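Local coordinates for protein restriction endonuclease EcoP15I, modification subunit (Escherichia coli, PDB 4ZCF) that methylates one adenine in the DNA site 5'-CAGCAG-3' using S-adenosyl-L-methionine, and joins the Res subunit for DNA restriction, at residues Asp101-Lys107 with Pro180-Ala185; Phe141-Leu146 with Ala157-Leu161. One frame throughout, in Å; residues are numbered along the deposited sequence.

Contact 1. Residues Asp101-Lys107 with Pro180-Ala185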
ATOM      1  N   ASP A 101      24.872   7.309   0.370  1.00 41.77           N
ATOM      2  CA  ASP A 101      23.772   7.149  -0.576  1.00 41.40           C
ATOM      3  C   ASP A 101      22.712   6.355   0.141  1.00 43.92           C
ATOM      4  O   ASP A 101      23.029   5.318   0.724  1.00 43.50           O
ATOM      5  CB  ASP A 101      24.264   6.394  -1.817  1.00 44.16           C
ATOM      6  CG  ASP A 101      23.227   6.102  -2.876  1.00 62.32           C
ATOM      7  OD1 ASP A 101      22.463   7.033  -3.236  1.00 65.49           O
ATOM      8  OD2 ASP A 101      23.228   4.968  -3.404  1.00 70.63           O
ATOM      9  N   ASN A 102      21.473   6.888   0.183  1.00 39.67           N
ATOM     10  CA  ASN A 102      20.334   6.273   0.872  1.00 37.89           C
ATOM     11  C   ASN A 102      19.991   4.875   0.344  1.00 39.49           C
ATOM     12  O   ASN A 102      19.674   4.001   1.156  1.00 38.53           O
ATOM     13  CB  ASN A 102      19.117   7.208   0.884  1.00 38.59           C
ATOM     14  CG  ASN A 102      18.751   7.803  -0.462  1.00 57.12           C
ATOM     15  OD1 ASN A 102      18.895   7.190  -1.526  1.00 54.90           O
ATOM     16  ND2 ASN A 102      18.254   9.013  -0.443  1.00 44.03           N
ATOM     17  N   LEU A 103      20.092   4.651  -0.997  1.00 35.25           N
ATOM     18  CA  LEU A 103      19.831   3.342  -1.619  1.00 34.69           C
ATOM     19  C   LEU A 103      20.806   2.296  -1.119  1.00 40.46           C
ATOM     20  O   LEU A 103      20.388   1.185  -0.747  1.00 42.32           O
ATOM     21  CB  LEU A 103      19.864   3.422  -3.159  1.00 34.25           C
ATOM     22  CG  LEU A 103      19.486   2.137  -3.929  1.00 36.83           C
ATOM     23  CD1 LEU A 103      18.168   1.545  -3.435  1.00 36.18           C
ATOM     24  CD2 LEU A 103      19.465   2.371  -5.428  1.00 34.17           C
ATOM     25  N   GLU A 104      22.104   2.666  -1.076  1.00 35.05           N
ATOM     26  CA  GLU A 104      23.187   1.819  -0.576  1.00 34.22           C
ATOM     27  C   GLU A 104      23.002   1.553   0.933  1.00 36.59           C
ATOM     28  O   GLU A 104      23.084   0.395   1.377  1.00 35.59           O
ATOM     29  CB  GLU A 104      24.538   2.484  -0.880  1.00 35.92           C
ATOM     30  CG  GLU A 104      25.734   1.576  -0.649  1.00 48.45           C
ATOM     31  CD  GLU A 104      25.982   0.434  -1.619  1.00 59.41           C
ATOM     32  OE1 GLU A 104      25.291   0.353  -2.661  1.00 40.89           O
ATOM     33  OE2 GLU A 104      26.906  -0.363  -1.345  1.00 50.63           O
ATOM     34  N   VAL A 105      22.673   2.620   1.698  1.00 33.06           N
ATOM     35  CA  VAL A 105      22.400   2.524   3.140  1.00 32.86           C
ATOM     36  C   VAL A 105      21.200   1.611   3.463  1.00 39.05           C
ATOM     37  O   VAL A 105      21.296   0.810   4.382  1.00 42.27           O
ATOM     38  CB  VAL A 105      22.328   3.901   3.834  1.00 35.69           C
ATOM     39  CG1 VAL A 105      21.869   3.760   5.272  1.00 35.79           C
ATOM     40  CG2 VAL A 105      23.668   4.633   3.760  1.00 34.76           C
ATOM     41  N   LEU A 106      20.105   1.698   2.695  1.00 35.00           N
ATOM     42  CA  LEU A 106      18.904   0.861   2.879  1.00 34.81           C
ATOM     43  C   LEU A 106      19.204  -0.604   2.578  1.00 41.15           C
ATOM     44  O   LEU A 106      18.746  -1.464   3.318  1.00 41.33           O
ATOM     45  CB  LEU A 106      17.733   1.348   2.005  1.00 34.37           C
ATOM     46  CG  LEU A 106      17.054   2.658   2.364  1.00 36.65           C
ATOM     47  CD1 LEU A 106      16.152   3.107   1.249  1.00 35.65           C
ATOM     48  CD2 LEU A 106      16.296   2.535   3.657  1.00 38.30           C
ATOM     49  N   LYS A 107      20.019  -0.889   1.527  1.00 38.96           N
ATOM     50  CA  LYS A 107      20.462  -2.254   1.196  1.00 38.64           C
ATOM     51  C   LYS A 107      21.229  -2.919   2.348  1.00 44.78           C
ATOM     52  O   LYS A 107      21.061  -4.127   2.551  1.00 46.78           O
ATOM     53  CB  LYS A 107      21.296  -2.284  -0.081  1.00 40.20           C
ATOM     54  CG  LYS A 107      20.481  -2.075  -1.354  1.00 40.65           C
ATOM     55  CD  LYS A 107      21.408  -2.004  -2.539  1.00 44.51           C
ATOM     56  CE  LYS A 107      20.667  -1.839  -3.832  1.00 46.86           C
ATOM     57  NZ  LYS A 107      21.617  -1.726  -4.971  1.00 46.74           N
ATOM     58  N   PRO A 180      13.983   2.386  -6.970  1.00 29.84           N
ATOM     59  CA  PRO A 180      14.738   1.415  -6.169  1.00 27.95           C
ATOM     60  C   PRO A 180      14.748   1.734  -4.680  1.00 32.56           C
ATOM     61  O   PRO A 180      14.848   0.823  -3.851  1.00 32.32           O
ATOM     62  CB  PRO A 180      16.118   1.451  -6.800  1.00 29.29           C
ATOM     63  CG  PRO A 180      16.237   2.820  -7.371  1.00 33.79           C
ATOM     64  CD  PRO A 180      14.883   3.093  -7.914  1.00 30.33           C
ATOM     65  N   ARG A 181      14.641   3.022  -4.348  1.00 29.94           N
ATOM     66  CA  ARG A 181      14.592   3.517  -2.972  1.00 30.46           C
ATOM     67  C   ARG A 181      13.294   3.078  -2.249  1.00 33.41           C
ATOM     68  O   ARG A 181      13.364   2.451  -1.180  1.00 32.02           O
ATOM     69  CB  ARG A 181      14.814   5.030  -2.968  1.00 30.85           C
ATOM     70  CG  ARG A 181      16.272   5.368  -3.298  1.00 32.53           C
ATOM     71  CD  ARG A 181      16.456   6.722  -3.919  1.00 31.59           C
ATOM     72  NE  ARG A 181      17.877   7.038  -4.087  1.00 41.70           N
ATOM     73  CZ  ARG A 181      18.623   6.644  -5.116  1.00 56.56           C
ATOM     74  NH1 ARG A 181      18.084   5.928  -6.106  1.00 32.18           N
ATOM     75  NH2 ARG A 181      19.913   6.942  -5.157  1.00 46.76           N
ATOM     76  N   LEU A 182      12.133   3.279  -2.914  1.00 28.59           N
ATOM     77  CA  LEU A 182      10.808   2.862  -2.445  1.00 27.56           C
ATOM     78  C   LEU A 182      10.702   1.353  -2.427  1.00 37.39           C
ATOM     79  O   LEU A 182      10.061   0.799  -1.532  1.00 39.45           O
ATOM     80  CB  LEU A 182       9.733   3.427  -3.378  1.00 26.90           C
ATOM     81  CG  LEU A 182       9.505   4.958  -3.385  1.00 30.19           C
ATOM     82  CD1 LEU A 182       8.314   5.283  -4.219  1.00 30.73           C
ATOM     83  CD2 LEU A 182       9.308   5.533  -1.951  1.00 25.03           C
ATOM     84  N   TYR A 183      11.344   0.674  -3.415  1.00 36.26           N
ATOM     85  CA  TYR A 183      11.369  -0.775  -3.505  1.00 36.79           C
ATOM     86  C   TYR A 183      12.062  -1.390  -2.296  1.00 39.40           C
ATOM     87  O   TYR A 183      11.478  -2.264  -1.658  1.00 40.64           O
ATOM     88  CB  TYR A 183      11.994  -1.239  -4.842  1.00 40.23           C
ATOM     89  CG  TYR A 183      11.925  -2.739  -5.048  1.00 43.83           C
ATOM     90  CD1 TYR A 183      10.803  -3.335  -5.625  1.00 46.17           C
ATOM     91  CD2 TYR A 183      12.947  -3.573  -4.597  1.00 44.85           C
ATOM     92  CE1 TYR A 183      10.719  -4.722  -5.785  1.00 46.46           C
ATOM     93  CE2 TYR A 183      12.864  -4.958  -4.731  1.00 46.17           C
ATOM     94  CZ  TYR A 183      11.764  -5.527  -5.359  1.00 53.20           C
ATOM     95  OH  TYR A 183      11.696  -6.892  -5.503  1.00 54.39           O
ATOM     96  N   ILE A 184      13.285  -0.937  -1.968  1.00 36.03           N
ATOM     97  CA  ILE A 184      14.047  -1.430  -0.797  1.00 36.77           C
ATOM     98  C   ILE A 184      13.393  -1.043   0.508  1.00 41.58           C
ATOM     99  O   ILE A 184      13.365  -1.862   1.411  1.00 42.83           O
ATOM    100  CB  ILE A 184      15.579  -1.056  -0.810  1.00 39.97           C
ATOM    101  CG1 ILE A 184      16.297  -1.530  -2.121  1.00 40.49           C
ATOM    102  CG2 ILE A 184      16.308  -1.571   0.461  1.00 39.09           C
ATOM    103  CD1 ILE A 184      16.400  -3.099  -2.334  1.00 44.90           C
ATOM    104  N   ALA A 185      12.897   0.210   0.621  1.00 37.71           N
ATOM    105  CA  ALA A 185      12.227   0.708   1.822  1.00 36.99           C
ATOM    106  C   ALA A 185      11.059  -0.177   2.192  1.00 42.05           C
ATOM    107  O   ALA A 185      10.930  -0.487   3.376  1.00 43.50           O
ATOM    108  CB  ALA A 185      11.763   2.145   1.634  1.00 37.49           C
TER
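Arg-181 reaches across to Asp-101 and Asn-102 at the start of helix 102-113. Its NE donates to Asn-102 OD1 at 2.8 Å. The amide and guanidinium planes are turned 81° against each other. Asn-102 has CG between its backbone N and carbonyl carbon (chi1 49°), and this bends OD1 back to the arginine. Its ND2 is held by Phe-440 O, so both ends of the amide have a partner. Arg-181 NH2 and Asp-101 OD1 form a salt bridge at 3.2 Å, though the hydrogen bond in it is weak. Asp-101 is also the N-cap residue, with OD2 weakly accepting from Glu-104 N. Leu-103 CB lies over the centre of one guanidinium face, 3.9 Å above the plane.

The tight part is apolar and buried. Leu-103 puts its two methyls on one turn of helix 171-188: its CD2 meets Pro-180 CB at 3.7 Å, and its CD1 meets Ile-184 CG1 at 3.8 Å. One turn on, Leu-106 CB packs against Ile-184 CG2 at 3.6 Å. The looser side is at Lys-107, which is partly exposed. Its CG comes only to 4.3 Å from Ile-184 CG1. Its NZ instead hydrogen-bonds the carbonyls of Leu-69 and Leu-72.

The two helical segments run nearly parallel, 18° apart, with their axes 9.5 Å apart. Helix 102-113 precedes strand 117-122, and helix 171-188 lies between that strand and its parallel neighbour 193-199. Side-by-side helices on one face of a largely parallel sheet are typical of the Rossmann-like methyltransferase fold.

Contact 2. Residues Phe141-Leu146 with Ala157-Leu161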
ATOM      1  N   PHE A 141      27.933   2.485 -16.515  1.00 70.18           N
ATOM      2  CA  PHE A 141      28.024   1.300 -17.375  1.00 69.79           C
ATOM      3  C   PHE A 141      28.201   1.682 -18.854  1.00 75.76           C
ATOM      4  O   PHE A 141      28.048   2.852 -19.225  1.00 75.70           O
ATOM      5  CB  PHE A 141      26.779   0.388 -17.231  1.00 70.86           C
ATOM      6  CG  PHE A 141      26.442  -0.163 -15.862  1.00 71.85           C
ATOM      7  CD1 PHE A 141      27.238  -1.138 -15.269  1.00 74.55           C
ATOM      8  CD2 PHE A 141      25.278   0.223 -15.207  1.00 73.15           C
ATOM      9  CE1 PHE A 141      26.912  -1.665 -14.014  1.00 74.98           C
ATOM     10  CE2 PHE A 141      24.950  -0.309 -13.952  1.00 75.37           C
ATOM     11  CZ  PHE A 141      25.769  -1.244 -13.364  1.00 73.44           C
ATOM     12  N   THR A 142      28.534   0.676 -19.690  1.00 73.31           N
ATOM     13  CA  THR A 142      28.680   0.779 -21.147  1.00 72.79           C
ATOM     14  C   THR A 142      27.372   0.209 -21.745  1.00 75.14           C
ATOM     15  O   THR A 142      26.761  -0.640 -21.092  1.00 74.49           O
ATOM     16  CB  THR A 142      29.942   0.024 -21.630  1.00 81.12           C
ATOM     17  OG1 THR A 142      29.717  -1.381 -21.591  1.00 81.23           O
ATOM     18  CG2 THR A 142      31.188   0.362 -20.815  1.00 79.90           C
ATOM     19  N   PRO A 143      26.889   0.636 -22.937  1.00 71.27           N
ATOM     20  CA  PRO A 143      25.628   0.069 -23.461  1.00 70.93           C
ATOM     21  C   PRO A 143      25.645  -1.449 -23.570  1.00 74.45           C
ATOM     22  O   PRO A 143      24.603  -2.087 -23.466  1.00 73.57           O
ATOM     23  CB  PRO A 143      25.482   0.732 -24.834  1.00 72.88           C
ATOM     24  CG  PRO A 143      26.247   2.004 -24.722  1.00 77.55           C
ATOM     25  CD  PRO A 143      27.435   1.650 -23.860  1.00 73.23           C
ATOM     26  N   GLU A 144      26.848  -2.022 -23.742  1.00 71.56           N
ATOM     27  CA  GLU A 144      27.078  -3.464 -23.849  1.00 71.23           C
ATOM     28  C   GLU A 144      26.789  -4.096 -22.488  1.00 72.89           C
ATOM     29  O   GLU A 144      25.975  -5.020 -22.405  1.00 72.08           O
ATOM     30  CB  GLU A 144      28.526  -3.786 -24.331  1.00 72.69           C
ATOM     31  CG  GLU A 144      29.246  -2.694 -25.127  1.00 83.18           C
ATOM     32  CD  GLU A 144      28.668  -2.255 -26.466  1.00110.45           C
ATOM     33  OE1 GLU A 144      28.159  -3.117 -27.221  1.00115.17           O
ATOM     34  OE2 GLU A 144      28.769  -1.046 -26.778  1.00100.93           O
ATOM     35  N   GLN A 145      27.416  -3.535 -21.428  1.00 68.56           N
ATOM     36  CA  GLN A 145      27.303  -3.920 -20.022  1.00 68.27           C
ATOM     37  C   GLN A 145      25.850  -3.892 -19.505  1.00 71.54           C
ATOM     38  O   GLN A 145      25.396  -4.882 -18.923  1.00 71.86           O
ATOM     39  CB  GLN A 145      28.197  -3.011 -19.149  1.00 69.71           C
ATOM     40  CG  GLN A 145      29.648  -3.468 -19.024  1.00 82.53           C
ATOM     41  CD  GLN A 145      29.905  -4.297 -17.784  1.00 99.24           C
ATOM     42  OE1 GLN A 145      29.618  -3.889 -16.648  1.00 90.09           O
ATOM     43  NE2 GLN A 145      30.510  -5.461 -17.970  1.00 94.16           N
ATOM     44  N   LEU A 146      25.127  -2.774 -19.722  1.00 67.20           N
ATOM     45  CA  LEU A 146      23.735  -2.606 -19.274  1.00 66.95           C
ATOM     46  C   LEU A 146      22.747  -3.592 -19.937  1.00 70.26           C
ATOM     47  O   LEU A 146      21.926  -4.193 -19.239  1.00 68.33           O
ATOM     48  CB  LEU A 146      23.276  -1.131 -19.405  1.00 66.79           C
ATOM     49  CG  LEU A 146      21.813  -0.785 -19.041  1.00 70.59           C
ATOM     50  CD1 LEU A 146      21.485  -1.155 -17.607  1.00 69.99           C
ATOM     51  CD2 LEU A 146      21.528   0.682 -19.285  1.00 71.69           C
ATOM     52  N   ALA A 157      19.508  -0.008 -23.914  1.00 61.60           N
ATOM     53  CA  ALA A 157      20.668   0.227 -23.045  1.00 61.34           C
ATOM     54  C   ALA A 157      21.461   1.488 -23.460  1.00 66.64           C
ATOM     55  O   ALA A 157      22.089   2.124 -22.605  1.00 66.76           O
ATOM     56  CB  ALA A 157      21.569  -0.990 -23.046  1.00 61.83           C
ATOM     57  N   LYS A 158      21.413   1.844 -24.772  1.00 62.86           N
ATOM     58  CA  LYS A 158      22.011   3.047 -25.358  1.00 62.43           C
ATOM     59  C   LYS A 158      21.137   4.259 -24.992  1.00 65.30           C
ATOM     60  O   LYS A 158      21.659   5.319 -24.644  1.00 64.68           O
ATOM     61  CB  LYS A 158      22.056   2.934 -26.894  1.00 65.77           C
ATOM     62  CG  LYS A 158      23.260   2.206 -27.480  1.00 84.13           C
ATOM     63  CD  LYS A 158      23.063   1.978 -28.989  1.00 90.25           C
ATOM     64  CE  LYS A 158      24.302   1.488 -29.701  1.00 98.95           C
ATOM     65  NZ  LYS A 158      24.696   0.119 -29.281  1.00105.87           N
ATOM     66  N   ARG A 159      19.799   4.088 -25.096  1.00 61.61           N
ATOM     67  CA  ARG A 159      18.781   5.103 -24.823  1.00 60.80           C
ATOM     68  C   ARG A 159      18.696   5.474 -23.356  1.00 63.38           C
ATOM     69  O   ARG A 159      18.465   6.649 -23.044  1.00 62.93           O
ATOM     70  CB  ARG A 159      17.411   4.689 -25.385  1.00 60.85           C
ATOM     71  CG  ARG A 159      17.299   4.897 -26.897  1.00 67.82           C
ATOM     72  CD  ARG A 159      15.933   4.548 -27.454  1.00 76.90           C
ATOM     73  NE  ARG A 159      15.957   4.373 -28.909  1.00 93.05           N
ATOM     74  CZ  ARG A 159      15.808   5.354 -29.802  1.00110.89           C
ATOM     75  NH1 ARG A 159      15.626   6.608 -29.399  1.00 98.93           N
ATOM     76  NH2 ARG A 159      15.847   5.089 -31.102  1.00 95.71           N
ATOM     77  N   ILE A 160      18.889   4.488 -22.458  1.00 59.07           N
ATOM     78  CA  ILE A 160      18.867   4.726 -21.019  1.00 59.59           C
ATOM     79  C   ILE A 160      20.110   5.542 -20.686  1.00 69.28           C
ATOM     80  O   ILE A 160      19.970   6.704 -20.308  1.00 69.10           O
ATOM     81  CB  ILE A 160      18.753   3.422 -20.161  1.00 61.58           C
ATOM     82  CG1 ILE A 160      17.381   2.744 -20.331  1.00 60.57           C
ATOM     83  CG2 ILE A 160      19.056   3.702 -18.668  1.00 61.61           C
ATOM     84  CD1 ILE A 160      17.346   1.230 -19.954  1.00 58.07           C
ATOM     85  N   LEU A 161      21.322   4.963 -20.906  1.00 69.25           N
ATOM     86  CA  LEU A 161      22.607   5.613 -20.628  1.00 70.26           C
ATOM     87  C   LEU A 161      22.747   7.018 -21.189  1.00 76.61           C
ATOM     88  O   LEU A 161      23.404   7.847 -20.563  1.00 76.90           O
ATOM     89  CB  LEU A 161      23.806   4.731 -20.981  1.00 70.48           C
ATOM     90  CG  LEU A 161      23.963   3.453 -20.160  1.00 75.24           C
ATOM     91  CD1 LEU A 161      25.060   2.610 -20.711  1.00 75.70           C
ATOM     92  CD2 LEU A 161      24.201   3.735 -18.682  1.00 76.77           C
TER
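Leu-161 and Leu-146 lie alongside each other and point in opposite senses, with Leu-146 CD2 3.8 Å from Leu-161 CG. Leu-146 CD2 also meets Ile-160 CG2 at 4.0 Å. Leu-146 CG rests on Ala-157 CB, also at 4.0 Å. The CG of Leu-146 stands opposite the backbone N (chi1 177°), which sends the branch across to helix 154-164. Leu-161 CD1 reaches the backbone before helix 143-150. Leu-161 CD1 lies 3.5 Å from Pro-143 N and also touches Phe-141 O. With an alanine in place of Leu-161, CG and both methyls are gone, which is likely to leave a gap beside Leu-146 CD2 and the Phe-141 to Pro-143 backbone.

At the outer side, Pro-143 CB packs on the aliphatic Lys-158 CG at 3.8 Å, the two side chains crossing at about a right angle. Lys-158 NZ and Glu-144 OE2 carry opposite charges but stay 4.9 Å apart, so they are not paired.

The next shell sets these groups in place. Thr-142 caps helix 143-150, its OG1 accepting from Gln-145 N at 3.2 Å. Helix 63-71 packs against the inner side: Tyr-65 touches both Leu-146 and Ile-160, and Leu-68 touches Leu-146.

The two segments share no hydrogen bond or salt bridge. Their hold on each other is therefore shape and burial of hydrocarbon, with the charged groups of Glu-144 and Lys-158 on the exposed side.

Overall arrangement
The chain passes through helix 63-71 and strand 96-99, then enters helix 102-113, the first side of contact 1. Strand 117-122 follows, then the predicted S-adenosyl methionine-binding residues 123-126. Next come helices 143-150 and 154-164. Contact 2 closes the short loop between them. Helix 171-188 then returns to helix 102-113, and contact 1 closes the long loop. Contact 2 thus lies wholly within the span of contact 1; the two do not cross. Their centres are about 22 Å apart. Helix 63-71 touches both, through Pro-180, Tyr-183 and Lys-107 in contact 1 and Leu-146 and Ile-160 in contact 2. It links the outlying helix pair to the helices beside the main sheet.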